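Side-chain contacts in extracellular solute-binding protein (Bordetella parapertussis, PDB 3PU5), which probably binds a small solute, perhaps a polyamine, outside the cytoplasmic membrane and delivers it to an ABC transporter: residues A[68-73]-A[77-82]; A[120-125]-A[206-211]; A[155-160]-A[313-318]. All coordinates share one frame; numbering follows the deposited sequence.

Interaction 1 (A[68-73]-A[77-82])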
loop_
_atom_site.group_PDB
_atom_site.type_symbol
_atom_site.label_atom_id
_atom_site.label_comp_id
_atom_site.label_asym_id
_atom_site.label_seq_id
_atom_site.Cartn_x
_atom_site.Cartn_y
_atom_site.Cartn_z
ATOM N N ASN A 68 -2.837 -8.627 -4.925
ATOM C CA ASN A 68 -3.004 -10.085 -4.967
ATOM C C ASN A 68 -3.957 -10.545 -6.065
ATOM O O ASN A 68 -3.630 -11.407 -6.890
ATOM C CB ASN A 68 -3.534 -10.592 -3.634
ATOM C CG ASN A 68 -2.506 -10.524 -2.542
ATOM O OD1 ASN A 68 -1.340 -10.878 -2.752
ATOM N ND2 ASN A 68 -2.925 -10.071 -1.359
ATOM N N ASP A 69 -5.150 -9.963 -6.062
ATOM C CA ASP A 69 -6.161 -10.336 -7.035
ATOM C C ASP A 69 -5.844 -9.789 -8.417
ATOM O O ASP A 69 -6.124 -10.450 -9.422
ATOM C CB ASP A 69 -7.536 -9.900 -6.549
ATOM C CG ASP A 69 -7.987 -10.706 -5.362
ATOM O OD1 ASP A 69 -8.284 -11.907 -5.551
ATOM O OD2 ASP A 69 -8.000 -10.153 -4.241
HETATM N N MSE A 70 -5.228 -8.607 -8.473
HETATM C CA MSE A 70 -4.788 -8.070 -9.757
HETATM C C MSE A 70 -3.778 -9.004 -10.405
HETATM O O MSE A 70 -3.751 -9.153 -11.630
HETATM C CB MSE A 70 -4.189 -6.667 -9.628
HETATM C CG MSE A 70 -3.902 -6.008 -10.984
HETATM SE SE MSE A 70 -5.570 -5.582 -11.939
HETATM C CE MSE A 70 -6.272 -4.241 -10.685
ATOM N N TYR A 71 -2.939 -9.629 -9.586
ATOM C CA TYR A 71 -1.959 -10.560 -10.120
ATOM C C TYR A 71 -2.667 -11.730 -10.802
ATOM O O TYR A 71 -2.125 -12.338 -11.706
ATOM C CB TYR A 71 -1.007 -11.056 -9.030
ATOM C CG TYR A 71 0.342 -11.484 -9.576
ATOM C CD1 TYR A 71 0.655 -12.832 -9.748
ATOM C CD2 TYR A 71 1.296 -10.538 -9.936
ATOM C CE1 TYR A 71 1.888 -13.225 -10.256
ATOM C CE2 TYR A 71 2.528 -10.919 -10.443
ATOM C CZ TYR A 71 2.817 -12.265 -10.601
ATOM O OH TYR A 71 4.044 -12.648 -11.110
ATOM N N ARG A 72 -3.893 -12.028 -10.379
ATOM C CA ARG A 72 -4.682 -13.072 -11.035
ATOM C C ARG A 72 -4.964 -12.699 -12.493
ATOM O O ARG A 72 -4.855 -13.533 -13.399
ATOM C CB ARG A 72 -6.009 -13.301 -10.294
ATOM C CG ARG A 72 -5.861 -13.833 -8.885
ATOM C CD ARG A 72 -7.166 -13.690 -8.102
ATOM N NE ARG A 72 -8.222 -14.558 -8.616
ATOM C CZ ARG A 72 -9.474 -14.553 -8.170
ATOM N NH1 ARG A 72 -9.832 -13.721 -7.200
ATOM N NH2 ARG A 72 -10.373 -15.384 -8.690
ATOM N N LEU A 73 -5.337 -11.443 -12.702
ATOM C CA LEU A 73 -5.691 -10.949 -14.020
ATOM C C LEU A 73 -4.462 -10.834 -14.904
ATOM O O LEU A 73 -4.542 -10.981 -16.120
ATOM C CB LEU A 73 -6.359 -9.586 -13.901
ATOM C CG LEU A 73 -7.741 -9.655 -13.284
ATOM C CD1 LEU A 73 -8.491 -8.371 -13.589
ATOM C CD2 LEU A 73 -8.456 -10.850 -13.866
ATOM N N LYS A 77 -3.986 -12.911 -18.480
ATOM C CA LYS A 77 -3.915 -12.051 -19.668
ATOM C C LYS A 77 -5.180 -11.211 -19.904
ATOM O O LYS A 77 -5.654 -11.082 -21.046
ATOM C CB LYS A 77 -3.613 -12.880 -20.924
ATOM C CG LYS A 77 -2.616 -14.014 -20.717
ATOM C CD LYS A 77 -1.232 -13.518 -20.308
ATOM C CE LYS A 77 -0.257 -14.697 -20.171
ATOM N NZ LYS A 77 1.116 -14.286 -19.743
ATOM N N LYS A 78 -5.719 -10.630 -18.837
ATOM C CA LYS A 78 -6.971 -9.879 -18.958
ATOM C C LYS A 78 -6.773 -8.362 -19.042
ATOM O O LYS A 78 -7.740 -7.609 -19.157
ATOM C CB LYS A 78 -7.922 -10.231 -17.811
ATOM C CG LYS A 78 -8.440 -11.669 -17.867
ATOM C CD LYS A 78 -9.357 -11.852 -19.070
ATOM C CE LYS A 78 -9.926 -13.252 -19.128
ATOM N NZ LYS A 78 -10.623 -13.465 -20.435
ATOM N N LEU A 79 -5.524 -7.915 -19.007
ATOM C CA LEU A 79 -5.230 -6.487 -18.955
ATOM C C LEU A 79 -4.522 -6.037 -20.224
ATOM O O LEU A 79 -3.691 -6.757 -20.750
ATOM C CB LEU A 79 -4.348 -6.202 -17.742
ATOM C CG LEU A 79 -4.902 -6.752 -16.426
ATOM C CD1 LEU A 79 -3.923 -6.479 -15.277
ATOM C CD2 LEU A 79 -6.257 -6.131 -16.146
ATOM N N ALA A 80 -4.845 -4.846 -20.720
ATOM C CA ALA A 80 -4.216 -4.371 -21.947
ATOM C C ALA A 80 -2.842 -3.773 -21.670
ATOM O O ALA A 80 -2.596 -3.221 -20.598
ATOM C CB ALA A 80 -5.112 -3.356 -22.657
ATOM N N GLN A 81 -1.948 -3.884 -22.643
ATOM C CA GLN A 81 -0.634 -3.257 -22.538
ATOM C C GLN A 81 -0.760 -1.733 -22.499
ATOM O O GLN A 81 -1.580 -1.147 -23.206
ATOM C CB GLN A 81 0.268 -3.692 -23.703
ATOM C CG GLN A 81 -0.266 -3.287 -25.085
ATOM C CD GLN A 81 0.546 -3.869 -26.242
ATOM O OE1 GLN A 81 1.671 -3.429 -26.523
ATOM N NE2 GLN A 81 -0.031 -4.856 -26.929
ATOM N N VAL A 82 0.040 -1.097 -21.654
ATOM C CA VAL A 82 0.078 0.353 -21.589
ATOM C C VAL A 82 1.522 0.816 -21.461
ATOM O O VAL A 82 2.355 0.125 -20.872
ATOM C CB VAL A 82 -0.746 0.917 -20.400
ATOM C CG1 VAL A 82 -2.245 0.721 -20.627
ATOM C CG2 VAL A 82 -0.307 0.288 -19.078
#
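L79 lies against L73 and M70, just after helix 67-75 ends. From CB, its chain runs with CG anti to its own carbonyl carbon (chi1 -52°), and this carries the fork to the helix. CG meets L73 CB at 4.1 Å. The two methyls then part. L79 CD1 reaches the selenium of M70 (a selenomethionine), with CD1 to SE at 3.8 Å. L79 CD2 rests on L73 CD1 at 4.1 Å and touches L73 CB as well. The chains of L79 and L73 cross at about a right angle. The fork of L79 straddles L73 CB, with CG and both methyls close to that carbon. M70 comes in from one turn earlier. Its chain is bent at chi2 and chi3, and the selenium is the atom that touches.

The backbone sets up this packing. K77 has positive phi and is the C-prime residue of a Schellman motif. The chain turns back there, and K78 N bonds to L73 O at 3.0 Å. The N-H points almost straight at the oxygen, at 174°. K78 also lays the start of its side chain on the helix. Its CB is 4.0 Å from L73 CD2, and CG follows close by. This is the apolar contact that often goes with a Schellman motif. The K78 amine takes no part in it.

Beyond the two segments, M70 touches V243 and L79 touches A245, both on strand 238-246. L73 leans on I51 of helix 44-53. The division is clear. One nearly straight backbone bond ties off a carbonyl at the helix end, while apolar carbons and the selenium fill the buried side. The charged end of K78 is not used in the contact.

Interaction 2 (A[120-125]-A[206-211])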
loop_
_atom_site.group_PDB
_atom_site.type_symbol
_atom_site.label_atom_id
_atom_site.label_comp_id
_atom_site.label_asym_id
_atom_site.label_seq_id
_atom_site.Cartn_x
_atom_site.Cartn_y
_atom_site.Cartn_z
ATOM N N ASP A 120 6.548 9.918 24.587
ATOM C CA ASP A 120 6.618 9.979 26.046
ATOM C C ASP A 120 7.082 8.661 26.661
ATOM O O ASP A 120 7.343 8.577 27.862
ATOM C CB ASP A 120 5.298 10.471 26.665
ATOM C CG ASP A 120 4.198 9.425 26.649
ATOM O OD1 ASP A 120 3.121 9.712 27.218
ATOM O OD2 ASP A 120 4.392 8.328 26.080
ATOM N N LYS A 121 7.212 7.638 25.826
ATOM C CA LYS A 121 7.725 6.359 26.284
ATOM C C LYS A 121 9.115 6.121 25.720
ATOM O O LYS A 121 9.942 5.439 26.326
ATOM C CB LYS A 121 6.770 5.240 25.876
ATOM C CG LYS A 121 5.670 4.987 26.908
ATOM C CD LYS A 121 6.015 3.763 27.754
ATOM C CE LYS A 121 5.670 3.945 29.230
ATOM N NZ LYS A 121 6.798 4.587 29.991
ATOM N N ILE A 122 9.364 6.710 24.555
ATOM C CA ILE A 122 10.609 6.520 23.831
ATOM C C ILE A 122 11.053 7.855 23.246
ATOM O O ILE A 122 10.689 8.219 22.127
ATOM C CB ILE A 122 10.417 5.491 22.710
ATOM C CG1 ILE A 122 9.682 4.263 23.259
ATOM C CG2 ILE A 122 11.752 5.110 22.101
ATOM C CD1 ILE A 122 9.434 3.196 22.231
ATOM N N GLN A 123 11.821 8.609 24.018
ATOM C CA GLN A 123 12.209 9.935 23.564
ATOM C C GLN A 123 13.111 9.840 22.339
ATOM O O GLN A 123 14.162 9.189 22.367
ATOM C CB GLN A 123 12.892 10.732 24.675
ATOM C CG GLN A 123 13.089 12.192 24.307
ATOM C CD GLN A 123 13.965 12.937 25.293
ATOM O OE1 GLN A 123 14.390 14.067 25.030
ATOM N NE2 GLN A 123 14.242 12.310 26.432
ATOM N N GLY A 124 12.688 10.487 21.260
ATOM C CA GLY A 124 13.447 10.464 20.027
ATOM C C GLY A 124 13.181 9.231 19.186
ATOM O O GLY A 124 13.659 9.132 18.061
ATOM N N GLY A 125 12.419 8.294 19.736
ATOM C CA GLY A 125 12.039 7.099 19.012
ATOM C C GLY A 125 13.244 6.295 18.578
ATOM O O GLY A 125 14.220 6.175 19.321
ATOM N N GLU A 206 -1.506 1.428 25.806
ATOM C CA GLU A 206 -1.164 0.015 25.976
ATOM C C GLU A 206 0.162 -0.332 25.289
ATOM O O GLU A 206 0.985 -1.075 25.833
ATOM C CB GLU A 206 -2.289 -0.930 25.511
ATOM C CG GLU A 206 -2.050 -2.379 25.969
ATOM C CD GLU A 206 -3.177 -3.360 25.630
ATOM O OE1 GLU A 206 -3.969 -3.105 24.694
ATOM O OE2 GLU A 206 -3.251 -4.415 26.301
ATOM N N GLY A 207 0.377 0.224 24.105
ATOM C CA GLY A 207 1.584 -0.060 23.355
ATOM C C GLY A 207 2.513 1.140 23.316
ATOM O O GLY A 207 2.061 2.283 23.433
ATOM N N ALA A 208 3.811 0.884 23.163
ATOM C CA ALA A 208 4.793 1.965 23.124
ATOM C C ALA A 208 5.351 2.161 21.719
ATOM O O ALA A 208 5.693 3.275 21.336
ATOM C CB ALA A 208 5.928 1.696 24.116
ATOM N N ILE A 209 5.430 1.074 20.953
ATOM C CA ILE A 209 6.074 1.105 19.648
ATOM C C ILE A 209 5.733 -0.149 18.841
ATOM O O ILE A 209 5.448 -1.203 19.402
ATOM C CB ILE A 209 7.605 1.228 19.832
ATOM C CG1 ILE A 209 8.327 1.463 18.499
ATOM C CG2 ILE A 209 8.174 0.004 20.568
ATOM C CD1 ILE A 209 9.754 1.943 18.682
ATOM N N GLY A 210 5.761 -0.031 17.523
ATOM C CA GLY A 210 5.507 -1.157 16.650
ATOM C C GLY A 210 5.269 -0.631 15.253
ATOM O O GLY A 210 5.265 0.582 15.052
ATOM N N PRO A 211 5.087 -1.534 14.275
ATOM C CA PRO A 211 4.865 -1.083 12.894
ATOM C C PRO A 211 3.525 -0.362 12.735
ATOM O O PRO A 211 2.532 -0.772 13.337
ATOM C CB PRO A 211 4.887 -2.390 12.086
ATOM C CG PRO A 211 5.659 -3.379 12.972
ATOM C CD PRO A 211 5.229 -2.997 14.366
#
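The type II beta turn that starts at I122 docks on A208 and I209, where the chain enters strand 209-213. The turn belongs to the loop between strand 111-117 and helix 129-138. It is closed by G125 N bonding to I122 O at 3.0 Å. G124 holds its third position with positive phi (83°), as the type requires.

I122 makes most of the contact, and it does so with one methyl. Its CG1 stands beside its backbone N and the chain then runs straight on (chi2 180°), so CD1 is the atom that arrives. I122 CD1 sits 3.6 Å from I209 CB. It is also 3.8 Å from both I209 CG2 and I209 CD1, so it rests against three carbons of I209. The two isoleucine chains cross at about a right angle. The same I122 methyl, CD1, also lies 4.3 Å from A208 CB.

K121, just before the turn, adds the outer part. Its CB meets A208 CB at 4.0 Å, and its CD also comes near the same methyl. The lysine chain bends repeatedly, and beyond CD it leaves the contact.

F141 touches both I122 and I209, and F132 of helix 129-138 touches I209. The backbone of A208 bonds to R118 and Q144, so the strand start is fixed by neighbours other than the turn. Segment 120-125 is attached to 206-211 by dispersion and burial alone: a methyl of the turn seated on isoleucine carbons inside, and the aliphatic part of the preceding K121 at the exposed margin.

Interaction 3 (A[155-160]-A[313-318])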
loop_
_atom_site.group_PDB
_atom_site.type_symbol
_atom_site.label_atom_id
_atom_site.label_comp_id
_atom_site.label_asym_id
_atom_site.label_seq_id
_atom_site.Cartn_x
_atom_site.Cartn_y
_atom_site.Cartn_z
ATOM N N ARG A 155 -0.354 -6.491 6.139
ATOM C CA ARG A 155 1.011 -6.286 5.639
ATOM C C ARG A 155 2.111 -6.907 6.499
ATOM O O ARG A 155 3.263 -6.452 6.469
ATOM C CB ARG A 155 1.304 -4.801 5.397
ATOM C CG ARG A 155 0.345 -4.125 4.451
ATOM C CD ARG A 155 0.346 -4.796 3.099
ATOM N NE ARG A 155 -0.597 -4.173 2.180
ATOM C CZ ARG A 155 -0.824 -4.602 0.938
ATOM N NH1 ARG A 155 -0.178 -5.664 0.463
ATOM N NH2 ARG A 155 -1.702 -3.971 0.167
ATOM N N GLY A 156 1.765 -7.946 7.253
ATOM C CA GLY A 156 2.750 -8.668 8.035
ATOM C C GLY A 156 3.842 -9.281 7.171
ATOM O O GLY A 156 5.030 -9.178 7.482
ATOM N N ALA A 157 3.439 -9.938 6.089
ATOM C CA ALA A 157 4.409 -10.559 5.195
ATOM C C ALA A 157 5.430 -9.537 4.722
ATOM O O ALA A 157 6.616 -9.846 4.608
ATOM C CB ALA A 157 3.713 -11.209 4.003
ATOM N N GLU A 158 4.963 -8.321 4.449
ATOM C CA GLU A 158 5.826 -7.252 3.944
ATOM C C GLU A 158 6.890 -6.823 4.958
ATOM O O GLU A 158 8.066 -6.697 4.617
ATOM C CB GLU A 158 4.993 -6.031 3.522
ATOM C CG GLU A 158 4.286 -6.148 2.152
ATOM C CD GLU A 158 3.016 -7.006 2.167
ATOM O OE1 GLU A 158 2.698 -7.615 3.215
ATOM O OE2 GLU A 158 2.333 -7.074 1.112
ATOM N N VAL A 159 6.475 -6.576 6.196
ATOM C CA VAL A 159 7.423 -6.192 7.240
ATOM C C VAL A 159 8.473 -7.285 7.448
ATOM O O VAL A 159 9.665 -7.000 7.512
ATOM C CB VAL A 159 6.714 -5.867 8.569
ATOM C CG1 VAL A 159 7.730 -5.429 9.626
ATOM C CG2 VAL A 159 5.698 -4.772 8.347
ATOM N N LEU A 160 8.025 -8.534 7.548
ATOM C CA LEU A 160 8.949 -9.665 7.690
ATOM C C LEU A 160 9.942 -9.742 6.526
ATOM O O LEU A 160 11.120 -10.047 6.723
ATOM C CB LEU A 160 8.181 -10.981 7.824
ATOM C CG LEU A 160 7.436 -11.206 9.148
ATOM C CD1 LEU A 160 6.404 -12.309 9.005
ATOM C CD2 LEU A 160 8.427 -11.518 10.275
ATOM N N SER A 313 2.612 -19.636 1.980
ATOM C CA SER A 313 2.379 -20.922 2.646
ATOM C C SER A 313 3.523 -21.323 3.576
ATOM O O SER A 313 3.305 -21.595 4.750
ATOM C CB SER A 313 2.116 -22.028 1.618
ATOM O OG SER A 313 1.019 -21.670 0.797
ATOM N N ALA A 314 4.740 -21.354 3.051
ATOM C CA ALA A 314 5.905 -21.680 3.865
ATOM C C ALA A 314 6.086 -20.696 5.019
ATOM O O ALA A 314 6.397 -21.097 6.138
ATOM C CB ALA A 314 7.155 -21.730 3.012
ATOM N N LEU A 315 5.912 -19.409 4.743
ATOM C CA LEU A 315 6.039 -18.381 5.780
ATOM C C LEU A 315 5.058 -18.635 6.925
ATOM O O LEU A 315 5.428 -18.579 8.098
ATOM C CB LEU A 315 5.813 -16.985 5.180
ATOM C CG LEU A 315 6.045 -15.765 6.082
ATOM C CD1 LEU A 315 7.449 -15.772 6.699
ATOM C CD2 LEU A 315 5.793 -14.469 5.304
ATOM N N LEU A 316 3.807 -18.913 6.577
ATOM C CA LEU A 316 2.770 -19.228 7.559
ATOM C C LEU A 316 3.148 -20.442 8.403
ATOM O O LEU A 316 2.974 -20.442 9.622
ATOM C CB LEU A 316 1.440 -19.494 6.853
ATOM C CG LEU A 316 0.802 -18.293 6.164
ATOM C CD1 LEU A 316 -0.221 -18.744 5.138
ATOM C CD2 LEU A 316 0.168 -17.371 7.197
ATOM N N ASP A 317 3.649 -21.478 7.734
ATOM C CA ASP A 317 4.112 -22.694 8.401
ATOM C C ASP A 317 5.181 -22.376 9.451
ATOM O O ASP A 317 5.064 -22.780 10.608
ATOM C CB ASP A 317 4.679 -23.685 7.378
ATOM C CG ASP A 317 3.591 -24.413 6.599
ATOM O OD1 ASP A 317 2.408 -24.354 7.010
ATOM O OD2 ASP A 317 3.921 -25.060 5.576
ATOM N N LEU A 318 6.221 -21.657 9.037
ATOM C CA LEU A 318 7.296 -21.248 9.946
ATOM C C LEU A 318 6.754 -20.413 11.099
ATOM O O LEU A 318 7.164 -20.583 12.253
ATOM C CB LEU A 318 8.357 -20.444 9.199
ATOM C CG LEU A 318 9.442 -21.215 8.455
ATOM C CD1 LEU A 318 10.496 -20.247 7.969
ATOM C CD2 LEU A 318 10.066 -22.272 9.361
#
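No flat group enters the contact of A157 and L160 with L315; the guanidinium of R155 and the carboxylate of E158 pair with each other to one side of it. R155 NH1 bonds to E158 OE2 at 3.0 Å in a salt bridge. The donor sits above the carboxylate plane, 50° out of it. The oxygen is tilted 15° from the guanidinium plane. The two planes stand nearly perpendicular. R155 is the N-cap residue of helix 156-167, and the bridge spans its first turn.

The contact between the helices is purely apolar. L315 supplies both points of touch. Its CG is anti to its backbone N, and its fork splits between two residues one turn apart. L315 CD2 meets A157 CB at 4.1 Å. L315 CD1 faces L160 CD1 at 4.3 Å. The small A157 is consistent with the close approach here, 8.0 Å between A157 CA and L315 CA. L150 touches both A157 and L315, and I174 also lies on L315. This is plain helix-to-helix packing, by which C-terminal helix 305-322 is laid on helix 156-167 in what is probably a type II periplasmic binding protein fold.

Interaction 3 touches through buried residues only. Interactions 1 and 2 are also mainly buried, but each includes lysine at a more exposed margin. Interactions 1 and 2 lie on opposite sides of the chain's centre, with centres 40 Å apart. Interaction 3 is 24 Å from each, centre to centre. Helix 305-322 connects two of them: it carries one half of interaction 3, and Y71 of 68-73 touches it at I309. Strand 238-246 backs M70 and L79 in interaction 1 and touches E158 near interaction 3. Only interaction 1 has a hydrogen bond between its segments, as suits a local helix end. Interactions 2 and 3 join distant parts of the chain through aliphatic carbons.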